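Local coordinates for protein pid-3 (Caenorhabditis elegans, PDB 7OCX) that probably acts in piRNA (21U RNA) biogenesis as part of the PETISCO complex, its RNA recognition motif domain pairing with that of TOFU-6, at residues B[7-11]-B[12-16]; B[31-35]-B[36-40]. All blocks are in the same frame, centred on the assembly; numbering follows the deposited sequence.

Contact 1: B[7-11]-B[12-16]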
loop_
_atom_site.group_PDB
_atom_site.type_symbol
_atom_site.label_atom_id
_atom_site.label_comp_id
_atom_site.label_asym_id
_atom_site.label_seq_id
_atom_site.Cartn_x
_atom_site.Cartn_y
_atom_site.Cartn_z
ATOM N N ARG B 7 -4.144 -5.298 22.841
ATOM C CA ARG B 7 -4.175 -6.244 23.948
ATOM C C ARG B 7 -5.310 -7.237 23.746
ATOM O O ARG B 7 -6.462 -6.847 23.533
ATOM C CB ARG B 7 -4.355 -5.507 25.280
ATOM N N GLY B 8 -4.979 -8.517 23.789
ATOM C CA GLY B 8 -5.975 -9.561 23.695
ATOM C C GLY B 8 -6.247 -10.080 22.305
ATOM O O GLY B 8 -7.254 -10.773 22.110
ATOM N N ALA B 9 -5.390 -9.777 21.336
ATOM C CA ALA B 9 -5.667 -10.159 19.961
ATOM C C ALA B 9 -5.684 -11.678 19.832
ATOM O O ALA B 9 -4.999 -12.397 20.560
ATOM C CB ALA B 9 -4.638 -9.538 19.022
ATOM N N ASP B 10 -6.511 -12.162 18.920
ATOM C CA ASP B 10 -6.642 -13.591 18.687
ATOM C C ASP B 10 -5.616 -14.044 17.668
ATOM O O ASP B 10 -5.437 -13.415 16.625
ATOM C CB ASP B 10 -8.044 -13.919 18.196
ATOM C CG ASP B 10 -9.093 -13.585 19.211
ATOM O OD1 ASP B 10 -9.135 -14.258 20.266
ATOM O OD2 ASP B 10 -9.836 -12.607 18.996
ATOM N N GLN B 11 -4.965 -15.164 17.958
ATOM C CA GLN B 11 -3.891 -15.614 17.088
ATOM C C GLN B 11 -4.377 -15.879 15.663
ATOM O O GLN B 11 -3.600 -15.722 14.706
ATOM C CB GLN B 11 -3.269 -16.855 17.705
ATOM C CG GLN B 11 -2.034 -17.307 17.024
ATOM C CD GLN B 11 -1.321 -18.309 17.851
ATOM O OE1 GLN B 11 -0.393 -17.975 18.596
ATOM N NE2 GLN B 11 -1.764 -19.561 17.763
ATOM N N GLU B 12 -5.664 -16.233 15.487
ATOM C CA GLU B 12 -6.151 -16.487 14.127
ATOM C C GLU B 12 -6.155 -15.219 13.272
ATOM O O GLU B 12 -6.273 -15.318 12.042
ATOM C CB GLU B 12 -7.555 -17.107 14.149
ATOM C CG GLU B 12 -8.693 -16.168 14.562
ATOM C CD GLU B 12 -10.061 -16.881 14.496
ATOM O OE1 GLU B 12 -10.099 -18.115 14.683
ATOM O OE2 GLU B 12 -11.095 -16.220 14.264
ATOM N N ASN B 13 -6.028 -14.042 13.879
ATOM C CA ASN B 13 -5.970 -12.799 13.128
ATOM C C ASN B 13 -4.555 -12.370 12.793
ATOM O O ASN B 13 -4.375 -11.284 12.250
ATOM C CB ASN B 13 -6.652 -11.654 13.878
ATOM C CG ASN B 13 -8.090 -11.919 14.187
ATOM O OD1 ASN B 13 -8.777 -12.591 13.426
ATOM N ND2 ASN B 13 -8.571 -11.378 15.305
ATOM N N MET B 14 -3.545 -13.168 13.099
ATOM C CA MET B 14 -2.177 -12.680 13.022
ATOM C C MET B 14 -1.367 -13.401 11.975
ATOM O O MET B 14 -1.576 -14.584 11.678
ATOM C CB MET B 14 -1.512 -12.788 14.404
ATOM C CG MET B 14 -2.000 -11.647 15.278
ATOM S SD MET B 14 -2.075 -12.025 17.025
ATOM C CE MET B 14 -0.793 -13.245 17.207
ATOM N N LEU B 15 -0.446 -12.651 11.394
ATOM C CA LEU B 15 0.499 -13.228 10.463
ATOM C C LEU B 15 1.887 -12.697 10.772
ATOM O O LEU B 15 2.057 -11.693 11.472
ATOM C CB LEU B 15 0.097 -12.939 9.021
ATOM C CG LEU B 15 0.034 -11.493 8.515
ATOM C CD1 LEU B 15 1.410 -10.938 8.332
ATOM C CD2 LEU B 15 -0.715 -11.560 7.207
ATOM N N LYS B 16 2.869 -13.439 10.286
ATOM C CA LYS B 16 4.275 -13.072 10.293
ATOM C C LYS B 16 4.656 -12.649 8.890
ATOM O O LYS B 16 4.283 -13.312 7.921
ATOM C CB LYS B 16 5.180 -14.242 10.703
ATOM C CG LYS B 16 5.030 -14.751 12.118
ATOM C CD LYS B 16 6.270 -15.564 12.531
ATOM C CE LYS B 16 5.943 -16.625 13.590
ATOM N NZ LYS B 16 6.708 -17.905 13.429
HETATM O O HOH W 1 -2.973 -16.975 11.965
#

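Contact 2: B[31-35]-B[36-40]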
loop_
_atom_site.group_PDB
_atom_site.type_symbol
_atom_site.label_atom_id
_atom_site.label_comp_id
_atom_site.label_asym_id
_atom_site.label_seq_id
_atom_site.Cartn_x
_atom_site.Cartn_y
_atom_site.Cartn_z
ATOM N N GLN B 31 1.506 -0.817 4.163
ATOM C CA GLN B 31 1.391 -0.579 2.733
ATOM C C GLN B 31 1.700 -1.844 1.926
ATOM O O GLN B 31 1.095 -2.071 0.869
ATOM C CB GLN B 31 2.291 0.594 2.317
ATOM C CG GLN B 31 1.812 1.962 2.881
ATOM C CD GLN B 31 2.790 3.084 2.570
ATOM O OE1 GLN B 31 3.998 2.908 2.715
ATOM N NE2 GLN B 31 2.273 4.270 2.255
ATOM N N LEU B 32 2.625 -2.678 2.400
ATOM C CA LEU B 32 2.905 -3.949 1.722
ATOM C C LEU B 32 1.669 -4.847 1.653
ATOM O O LEU B 32 1.531 -5.673 0.728
ATOM C CB LEU B 32 4.024 -4.704 2.431
ATOM C CG LEU B 32 5.431 -4.102 2.484
ATOM C CD1 LEU B 32 6.317 -4.978 3.375
ATOM C CD2 LEU B 32 5.937 -3.979 1.080
ATOM N N LEU B 33 0.768 -4.709 2.627
ATOM C CA LEU B 33 -0.389 -5.577 2.781
ATOM C C LEU B 33 -1.671 -4.998 2.207
ATOM O O LEU B 33 -2.743 -5.597 2.408
ATOM C CB LEU B 33 -0.597 -5.897 4.269
ATOM C CG LEU B 33 0.557 -6.659 4.897
ATOM C CD1 LEU B 33 0.461 -6.674 6.428
ATOM C CD2 LEU B 33 0.633 -8.129 4.415
ATOM N N THR B 34 -1.599 -3.861 1.526
ATOM C CA THR B 34 -2.749 -3.322 0.818
ATOM C C THR B 34 -3.382 -4.410 -0.036
ATOM O O THR B 34 -2.665 -5.092 -0.784
ATOM C CB THR B 34 -2.324 -2.166 -0.084
ATOM O OG1 THR B 34 -1.682 -1.204 0.741
ATOM C CG2 THR B 34 -3.524 -1.524 -0.774
ATOM N N PRO B 35 -4.717 -4.569 -0.001
ATOM C CA PRO B 35 -5.721 -3.709 0.661
ATOM C C PRO B 35 -6.251 -4.215 2.011
ATOM O O PRO B 35 -7.239 -3.682 2.481
ATOM C CB PRO B 35 -6.857 -3.704 -0.369
ATOM C CG PRO B 35 -6.838 -5.127 -0.896
ATOM C CD PRO B 35 -5.362 -5.556 -0.886
ATOM N N TYR B 36 -5.626 -5.228 2.611
ATOM C CA TYR B 36 -6.180 -5.861 3.802
ATOM C C TYR B 36 -6.130 -4.934 5.008
ATOM O O TYR B 36 -5.257 -4.065 5.128
ATOM C CB TYR B 36 -5.452 -7.195 4.084
ATOM C CG TYR B 36 -5.610 -8.103 2.897
ATOM C CD1 TYR B 36 -6.836 -8.713 2.631
ATOM C CD2 TYR B 36 -4.567 -8.315 1.997
ATOM C CE1 TYR B 36 -7.021 -9.504 1.528
ATOM C CE2 TYR B 36 -4.745 -9.109 0.889
ATOM C CZ TYR B 36 -5.979 -9.701 0.658
ATOM O OH TYR B 36 -6.181 -10.492 -0.440
ATOM N N ARG B 37 -7.121 -5.096 5.888
ATOM C CA ARG B 37 -7.245 -4.209 7.031
ATOM C C ARG B 37 -6.262 -4.625 8.116
ATOM O O ARG B 37 -6.334 -5.745 8.642
ATOM C CB ARG B 37 -8.654 -4.181 7.618
ATOM C CG ARG B 37 -8.683 -3.265 8.853
ATOM C CD ARG B 37 -10.060 -3.041 9.419
ATOM N NE ARG B 37 -10.067 -2.241 10.641
ATOM C CZ ARG B 37 -10.331 -0.944 10.708
ATOM N NH1 ARG B 37 -10.546 -0.226 9.622
ATOM N NH2 ARG B 37 -10.414 -0.361 11.897
ATOM N N VAL B 38 -5.385 -3.697 8.474
ATOM C CA VAL B 38 -4.360 -3.876 9.492
ATOM C C VAL B 38 -4.806 -3.147 10.749
ATOM O O VAL B 38 -5.048 -1.935 10.719
ATOM C CB VAL B 38 -3.002 -3.330 9.015
ATOM C CG1 VAL B 38 -1.976 -3.483 10.126
ATOM C CG2 VAL B 38 -2.558 -3.993 7.754
ATOM N N ASN B 39 -4.874 -3.864 11.861
ATOM C CA ASN B 39 -5.252 -3.284 13.140
ATOM C C ASN B 39 -4.094 -3.122 14.102
ATOM O O ASN B 39 -4.235 -2.430 15.115
ATOM C CB ASN B 39 -6.315 -4.146 13.804
ATOM C CG ASN B 39 -7.615 -4.075 13.087
ATOM O OD1 ASN B 39 -7.993 -3.013 12.577
ATOM N ND2 ASN B 39 -8.313 -5.194 13.012
ATOM N N GLY B 40 -2.963 -3.748 13.836
ATOM C CA GLY B 40 -1.843 -3.577 14.733
ATOM C C GLY B 40 -0.608 -4.204 14.144
ATOM O O GLY B 40 -0.704 -5.171 13.393
#

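Contact 1: B[7-11]-B[12-16]
Met14 folds its side chain back over the turn that precedes it. Met14 CB sits 3.6 Å from Gln11 O, the carbonyl that also takes the backbone N-H of Met14. CG turns off beside the backbone N (chi1 -78°) and heads toward Asp10. Met14 SD has two neighbours on one flank, Asp10 O at 3.7 Å and the methyl CB of Ala9 at 4.1 Å, the latter being the apolar touch of the contact. Bends at chi2 and chi3 swing Met14 CE round to the Gln11 backbone, where it meets Gln11 CA at 3.9 Å. Leu82 and Ala52 of the same chain pack against this side chain as well.

Under the thioether the backbone is tied by two bonds. Asn13 N donates to Asp10 O at 2.9 Å, and Met14 N to Gln11 O over 3.0 Å. In both, the donor stands well above the carbonyl plane, consistent with the tight coil of the turn. One water donates to Gln11 O and to Met14 O, linking the turn to the first residue of the strand.

Asn13 and Asp10 run side by side, pointing the same way, with amide and carboxylate planes nearly perpendicular (83°). Asn13 ND2 comes no closer than 3.9 Å to Asp10 CB, so this is lateral packing and not a polar grip. Asp10 and Glu12 put two acidic groups on this exposed surface, their carboxylates not touching.

The two successive i to i+3 bonds make a short 3-10 turn, which delivers the chain into strand 14-18, the central strand of the RRM sheet.

Contact 2: B[31-35]-B[36-40]
Tyr36 opens the second half of this turn by giving its backbone N-H to Leu33 O, with Tyr36 N and Leu33 O 2.9 Å apart and the donor tilted 15° from the carbonyl plane. Its CG lies beside the backbone N (chi1 -59°), which brings the ring alongside Pro35. Pro35 CD stands over one face, offset toward the rim, in a CH-pi contact 4.3 Å from the ring centroid; the peptide bond before this proline is cis. At the far end of the ring, the hydroxyl is hydrogen-bonded to Asp65.

Arg37 points away from the preceding segment. Arg37 NE reaches Asn39 OD1 at 2.9 Å on a lone pair in the carbonyl plane, although OD1 lies 37° out of the guanidinium plane. Its NH1 binds Met23 O of the second subunit.

Val38 turns back toward segment 31-35, and Val38 CG2 meets Leu33 CD1 at 4.2 Å, with Val51 touching both side chains. Asn39 and Gly40 then form a classic beta bulge opposite Ala52.

In segment 31-35, Gln31 O takes both Thr34 N and Thr34 OG1 from the same face of its plane, the hydroxyl OG1 at 2.9 Å. Backbone and Thr34 bonds thus fix the turn, while its other polar groups are shared between this chain and the second subunit, where Tyr36 O accepts from Gln31 NE2 of that subunit, consistent with a turn serving both fold and assembly.

How the contacts relate
Contact 1 lies on the surface, with none of its touching residues buried, whereas contact 2 is partly buried, with Leu33, Tyr36 and Val38 inside. Both are turns leading into strands of the same sheet: 7-16 enters strand 14-18 from a loop, and 31-40 joins helix 26-32 to strand 38-45 at the sheet's edge within this chain. Their centres are 14 Å apart and they do not touch, but strand 48-53 runs between the two strands they feed. Contact 1 relies on backbone bonds, a water and one thioether; contact 2 instead combines a backbone bond with ring packing, an apolar Leu33–Val38 pair and side-chain hydrogen bonds, and it alone meets other chains, the second subunit and TOFU-6.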